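Local coordinates for ABC-type branched-chain amino acid transport systems periplasmic component-like protein (PDB 4N03) that probably binds a fatty acid such as palmitic acid in the cleft between two lobes and delivers it to an ABC transporter, at residues T54-L59 with S309-G314; K293-Y298 with D305-G310. All coordinates share one frame; numbering follows the deposited sequence. Where two conformers were deposited one is given.

Contact 1. Residues T54-L59 with S309-G314; sequences TQAQQL and SGVVNG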
loop_
_atom_site.group_PDB
_atom_site.type_symbol
_atom_site.label_atom_id
_atom_site.label_comp_id
_atom_site.label_asym_id
_atom_site.label_seq_id
_atom_site.Cartn_x
_atom_site.Cartn_y
_atom_site.Cartn_z
ATOM N N THR A 54 4.365 1.090 10.554
ATOM C CA THR A 54 4.038 0.838 11.952
ATOM C C THR A 54 4.446 2.023 12.845
ATOM O O THR A 54 3.674 2.446 13.693
ATOM C CB THR A 54 4.687 -0.448 12.410
ATOM O OG1 THR A 54 4.141 -1.504 11.639
ATOM C CG2 THR A 54 4.430 -0.754 13.866
ATOM N N GLN A 55 5.643 2.539 12.607
ATOM C CA GLN A 55 6.101 3.674 13.381
ATOM C C GLN A 55 5.319 4.906 13.098
ATOM O O GLN A 55 5.072 5.722 14.011
ATOM C CB GLN A 55 7.614 3.912 13.141
ATOM C CG GLN A 55 8.444 2.833 13.813
ATOM C CD GLN A 55 9.945 3.065 13.817
ATOM O OE1 GLN A 55 10.655 2.442 14.624
ATOM N NE2 GLN A 55 10.443 3.885 12.938
ATOM N N ALA A 56 4.904 5.128 11.848
ATOM C CA ALA A 56 4.096 6.273 11.536
ATOM C C ALA A 56 2.725 6.235 12.168
ATOM O O ALA A 56 2.202 7.265 12.614
ATOM C CB ALA A 56 3.993 6.513 10.036
ATOM N N GLN A 57 2.142 5.040 12.245
ATOM C CA GLN A 57 0.881 4.853 12.973
ATOM C C GLN A 57 1.102 5.189 14.461
ATOM O O GLN A 57 0.271 5.886 15.032
ATOM C CB GLN A 57 0.368 3.418 12.838
ATOM C CG GLN A 57 -0.138 3.075 11.436
ATOM C CD GLN A 57 -1.488 2.436 11.412
ATOM O OE1 GLN A 57 -2.015 1.965 12.406
ATOM N NE2 GLN A 57 -2.068 2.371 10.208
ATOM N N GLN A 58 2.163 4.672 15.054
ATOM C CA GLN A 58 2.419 4.943 16.475
ATOM C C GLN A 58 2.619 6.488 16.697
ATOM O O GLN A 58 2.156 7.035 17.719
ATOM C CB GLN A 58 3.566 4.056 17.068
ATOM C CG GLN A 58 3.454 2.497 17.023
ATOM C CD GLN A 58 2.486 1.769 18.012
ATOM O OE1 GLN A 58 2.045 2.315 19.016
ATOM N NE2 GLN A 58 2.167 0.501 17.711
ATOM N N LEU A 59 3.259 7.171 15.779
ATOM C CA LEU A 59 3.406 8.608 15.868
ATOM C C LEU A 59 2.056 9.300 15.909
ATOM O O LEU A 59 1.803 10.157 16.791
ATOM C CB LEU A 59 4.210 9.120 14.671
ATOM C CG LEU A 59 4.385 10.646 14.626
ATOM C CD1 LEU A 59 5.150 11.251 15.765
ATOM C CD2 LEU A 59 5.009 11.038 13.297
ATOM N N SER A 309 7.966 6.206 1.684
ATOM C CA SER A 309 6.567 6.363 1.319
ATOM C C SER A 309 5.673 5.534 2.259
ATOM O O SER A 309 4.485 5.807 2.383
ATOM C CB SER A 309 6.389 6.033 -0.143
ATOM O OG SER A 309 7.042 7.003 -0.946
ATOM N N GLY A 310 6.239 4.555 2.976
ATOM C CA GLY A 310 5.518 3.859 4.003
ATOM C C GLY A 310 5.143 4.740 5.184
ATOM O O GLY A 310 4.115 4.539 5.842
ATOM N N VAL A 311 5.971 5.746 5.490
ATOM C CA VAL A 311 5.628 6.704 6.531
ATOM C C VAL A 311 4.286 7.385 6.188
ATOM O O VAL A 311 3.423 7.549 7.035
ATOM C CB VAL A 311 6.770 7.722 6.765
ATOM C CG1 VAL A 311 6.351 8.793 7.778
ATOM C CG2 VAL A 311 8.039 7.010 7.238
ATOM N N VAL A 312 4.182 7.856 4.955
ATOM C CA VAL A 312 2.945 8.495 4.500
ATOM C C VAL A 312 1.750 7.539 4.632
ATOM O O VAL A 312 0.718 7.885 5.153
ATOM C CB VAL A 312 3.069 8.996 3.027
ATOM C CG1 VAL A 312 1.831 9.787 2.651
ATOM C CG2 VAL A 312 4.291 9.871 2.855
ATOM N N ASN A 313 1.945 6.305 4.177
ATOM C CA ASN A 313 0.914 5.304 4.221
ATOM C C ASN A 313 0.439 4.999 5.623
ATOM O O ASN A 313 -0.757 4.919 5.894
ATOM C CB ASN A 313 1.413 4.021 3.535
ATOM C CG ASN A 313 0.363 2.929 3.500
ATOM O OD1 ASN A 313 -0.766 3.102 2.971
ATOM N ND2 ASN A 313 0.712 1.831 4.016
ATOM N N GLY A 314 1.398 4.859 6.558
ATOM C CA GLY A 314 0.981 4.564 7.918
ATOM C C GLY A 314 0.298 5.737 8.582
ATOM O O GLY A 314 -0.679 5.549 9.300
HETATM O O HOH W 1 -1.608 2.500 7.303
#
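A56 and Q57 of helix 47-66 meet V311 and G314 of helix 309-330 in a close, buried helix-helix packing contact. The first helix lies against the parallel four-stranded sheet, where T54, Q57 and Q58 touch I38 of strand 33-40. The axes of the segments 54-59 and 309-314 approach to 7.4 Å and cross at -43°. The lack of a side chain at G314 probably allows this approach. Its CA is 5.1 Å from the CA of Q57, and a CB there would point at the partner helix and sit tight against A56 CB. A56 points its methyl across the interface. A56 CB lies 3.2 Å from V311 O, and V311 CG1, which a chi1 of 175° turns toward A56, comes to 4.0 Å from the same methyl. On the other flank the aliphatic part of Q57 carries the contact: Q57 CG is 3.3 Å from G314 O. No direct hydrogen bond joins the two segments. The Q57 chain bends at chi2 (-130°), and its amide reaches a water instead. That water accepts from Q57 NE2 at 2.9 Å and donates to N313 O. The same nitrogen also bonds P104 O, while Q57 OE1 bonds the hydroxyl of Y61, so both ends of the buried amide are held and its rotation is fixed. The neighbouring G310 touches the bound palmitic acid. The close helix crossing is made by small residues, A56 and G314, within one lobe of the type I periplasmic binding protein fold, beside the ligand.

Contact 2. Residues K293-Y298 with D305-G310; sequences KLAEAY and DPLDSG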
loop_
_atom_site.group_PDB
_atom_site.type_symbol
_atom_site.label_atom_id
_atom_site.label_comp_id
_atom_site.label_asym_id
_atom_site.label_seq_id
_atom_site.Cartn_x
_atom_site.Cartn_y
_atom_site.Cartn_z
ATOM N N LYS A 293 4.931 18.688 7.275
ATOM C CA LYS A 293 4.710 18.536 8.711
ATOM C C LYS A 293 5.014 17.128 9.203
ATOM O O LYS A 293 5.628 16.920 10.263
ATOM C CB LYS A 293 3.303 18.987 9.063
ATOM C CG LYS A 293 2.911 18.944 10.525
ATOM C CD LYS A 293 1.467 19.423 10.704
ATOM C CE LYS A 293 1.176 19.714 12.168
ATOM N NZ LYS A 293 -0.178 20.309 12.349
ATOM N N LEU A 294 4.556 16.133 8.439
ATOM C CA LEU A 294 4.821 14.733 8.758
ATOM C C LEU A 294 6.321 14.434 8.716
ATOM O O LEU A 294 6.851 13.743 9.559
ATOM C CB LEU A 294 4.015 13.851 7.822
ATOM C CG LEU A 294 4.318 12.352 7.907
ATOM C CD1 LEU A 294 4.115 11.823 9.312
ATOM C CD2 LEU A 294 3.440 11.598 6.931
ATOM N N ALA A 295 6.990 14.913 7.687
ATOM C CA ALA A 295 8.416 14.679 7.557
ATOM C C ALA A 295 9.147 15.186 8.802
ATOM O O ALA A 295 9.993 14.500 9.339
ATOM C CB ALA A 295 8.957 15.346 6.307
ATOM N N GLU A 296 8.766 16.371 9.253
ATOM C CA GLU A 296 9.397 16.953 10.419
ATOM C C GLU A 296 9.071 16.210 11.704
ATOM O O GLU A 296 9.945 15.865 12.506
ATOM C CB GLU A 296 9.012 18.447 10.548
ATOM C CG GLU A 296 9.691 19.268 9.455
ATOM C CD GLU A 296 9.147 20.671 9.218
ATOM O OE1 GLU A 296 8.156 21.071 9.871
ATOM O OE2 GLU A 296 9.729 21.375 8.346
ATOM N N ALA A 297 7.782 15.868 11.839
ATOM C CA ALA A 297 7.375 15.156 13.035
ATOM C C ALA A 297 7.995 13.765 13.155
ATOM O O ALA A 297 8.444 13.293 14.218
ATOM C CB ALA A 297 5.881 15.110 13.155
ATOM N N TYR A 298 7.968 13.020 12.046
ATOM C CA TYR A 298 8.543 11.687 12.047
ATOM C C TYR A 298 10.044 11.706 12.272
ATOM O O TYR A 298 10.569 10.886 13.013
ATOM C CB TYR A 298 8.161 10.935 10.789
ATOM C CG TYR A 298 8.573 9.485 10.773
ATOM C CD1 TYR A 298 9.822 9.082 10.386
ATOM C CD2 TYR A 298 7.622 8.485 11.082
ATOM C CE1 TYR A 298 10.174 7.760 10.354
ATOM C CE2 TYR A 298 7.953 7.152 11.040
ATOM C CZ TYR A 298 9.228 6.781 10.701
ATOM O OH TYR A 298 9.547 5.459 10.654
ATOM N N ASP A 305 15.711 6.449 11.335
ATOM C CA ASP A 305 14.923 5.612 10.409
ATOM C C ASP A 305 14.565 6.453 9.206
ATOM O O ASP A 305 13.769 7.360 9.299
ATOM C CB ASP A 305 13.652 5.085 11.065
ATOM C CG ASP A 305 13.924 4.092 12.153
ATOM O OD1 ASP A 305 14.678 3.100 11.900
ATOM O OD2 ASP A 305 13.365 4.287 13.245
ATOM N N PRO A 306 15.096 6.117 8.057
ATOM C CA PRO A 306 14.880 6.990 6.924
ATOM C C PRO A 306 13.400 7.221 6.603
ATOM O O PRO A 306 12.594 6.335 6.743
ATOM C CB PRO A 306 15.569 6.228 5.780
ATOM C CG PRO A 306 16.645 5.450 6.454
ATOM C CD PRO A 306 16.020 5.007 7.738
ATOM N N LEU A 307 13.071 8.427 6.211
ATOM C CA LEU A 307 11.759 8.720 5.682
ATOM C C LEU A 307 11.530 7.909 4.412
ATOM O O LEU A 307 12.460 7.679 3.652
ATOM C CB LEU A 307 11.595 10.199 5.383
ATOM C CG LEU A 307 11.610 11.119 6.598
ATOM C CD1 LEU A 307 11.711 12.536 6.119
ATOM C CD2 LEU A 307 10.365 10.952 7.444
ATOM N N ASP A 308 10.286 7.464 4.148
ATOM C CA ASP A 308 9.940 6.713 2.966
ATOM C C ASP A 308 8.452 6.814 2.759
ATOM O O ASP A 308 7.735 7.419 3.559
ATOM C CB ASP A 308 10.459 5.274 3.050
ATOM C CG ASP A 308 9.821 4.438 4.121
ATOM O OD1 ASP A 308 8.626 4.642 4.430
ATOM O OD2 ASP A 308 10.509 3.518 4.630
ATOM N N SER A 309 7.966 6.206 1.684
ATOM C CA SER A 309 6.567 6.363 1.319
ATOM C C SER A 309 5.673 5.534 2.259
ATOM O O SER A 309 4.485 5.807 2.383
ATOM C CB SER A 309 6.389 6.033 -0.143
ATOM O OG SER A 309 7.042 7.003 -0.946
ATOM N N GLY A 310 6.239 4.555 2.976
ATOM C CA GLY A 310 5.518 3.859 4.003
ATOM C C GLY A 310 5.143 4.740 5.184
ATOM O O GLY A 310 4.115 4.539 5.842
HETATM O O HOH W 2 11.245 4.852 8.711
#
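Y298 and A295 of helix 289-301 receive the side chain of L307, which comes from the extended segment leading into helix 309-330. This is the tight part of the contact. The two methyls of L307 divide the work. L307 CD2 presses on the ring of Y298, 3.5 Å from Y298 CD1, and approaches it obliquely. L307 CD1 rests on the methyl of A295, 3.9 Å from A295 CB. The Y298 and L307 side chains run antiparallel, side by side. The ring leaves its helix with CG anti to the backbone N (chi1 -173°), which carries it across to the incoming segment. There D305 O lies in the ring plane at its edge, 3.8 Å from Y298 CE1. In this part of the periplasmic binding protein fold a short loop turns the chain back after helix 289-301. Residues 305-308 then run past that helix before helix 309-330 starts, with D308 at its N-cap. D308 OD1 accepts a weak bond from G310 N and a further one from V311 N, while D308 OD2 bonds S52 OG.

Towards D305 and P306 the packing is looser and water enters. Y298 OH is 2.7 Å from a water that donates to P306 O at 2.8 Å. The hydroxyl also bonds Q55 NE2, which in turn bonds D305 OD2, and D305 OD1 pairs with K51 in a salt bridge. D305 CB comes no nearer to Y298 OH than 4.1 Å, and the carboxylate is turned 58° from the ring plane. P306 itself is exposed. Cutting Y298 back to an alanine is likely to open a gap beside L307 and leave Q55 and the water without their hydroxyl partner.

How the contacts relate
Along the chain, helix 47-66 comes first and supplies residues 54-59 of contact 1. About 250 residues follow before residues 309-314 close this long loop. They hold the rest of the four-stranded sheet (74-81, 103-107 and 126-129) and five of the seven strands of the mixed sheet. Contact 2 closes a short loop: only six residues separate 293-298 from 305-310. It nests inside contact 1, and its end, S309 and G310, is also the start of the closing segment of contact 1. The centres are 8 Å apart. The helix of contact 1 reaches contact 2 through Q55, and V311 packs on Y298. Helices 47-66, 289-301 and 309-330 thus form one cluster.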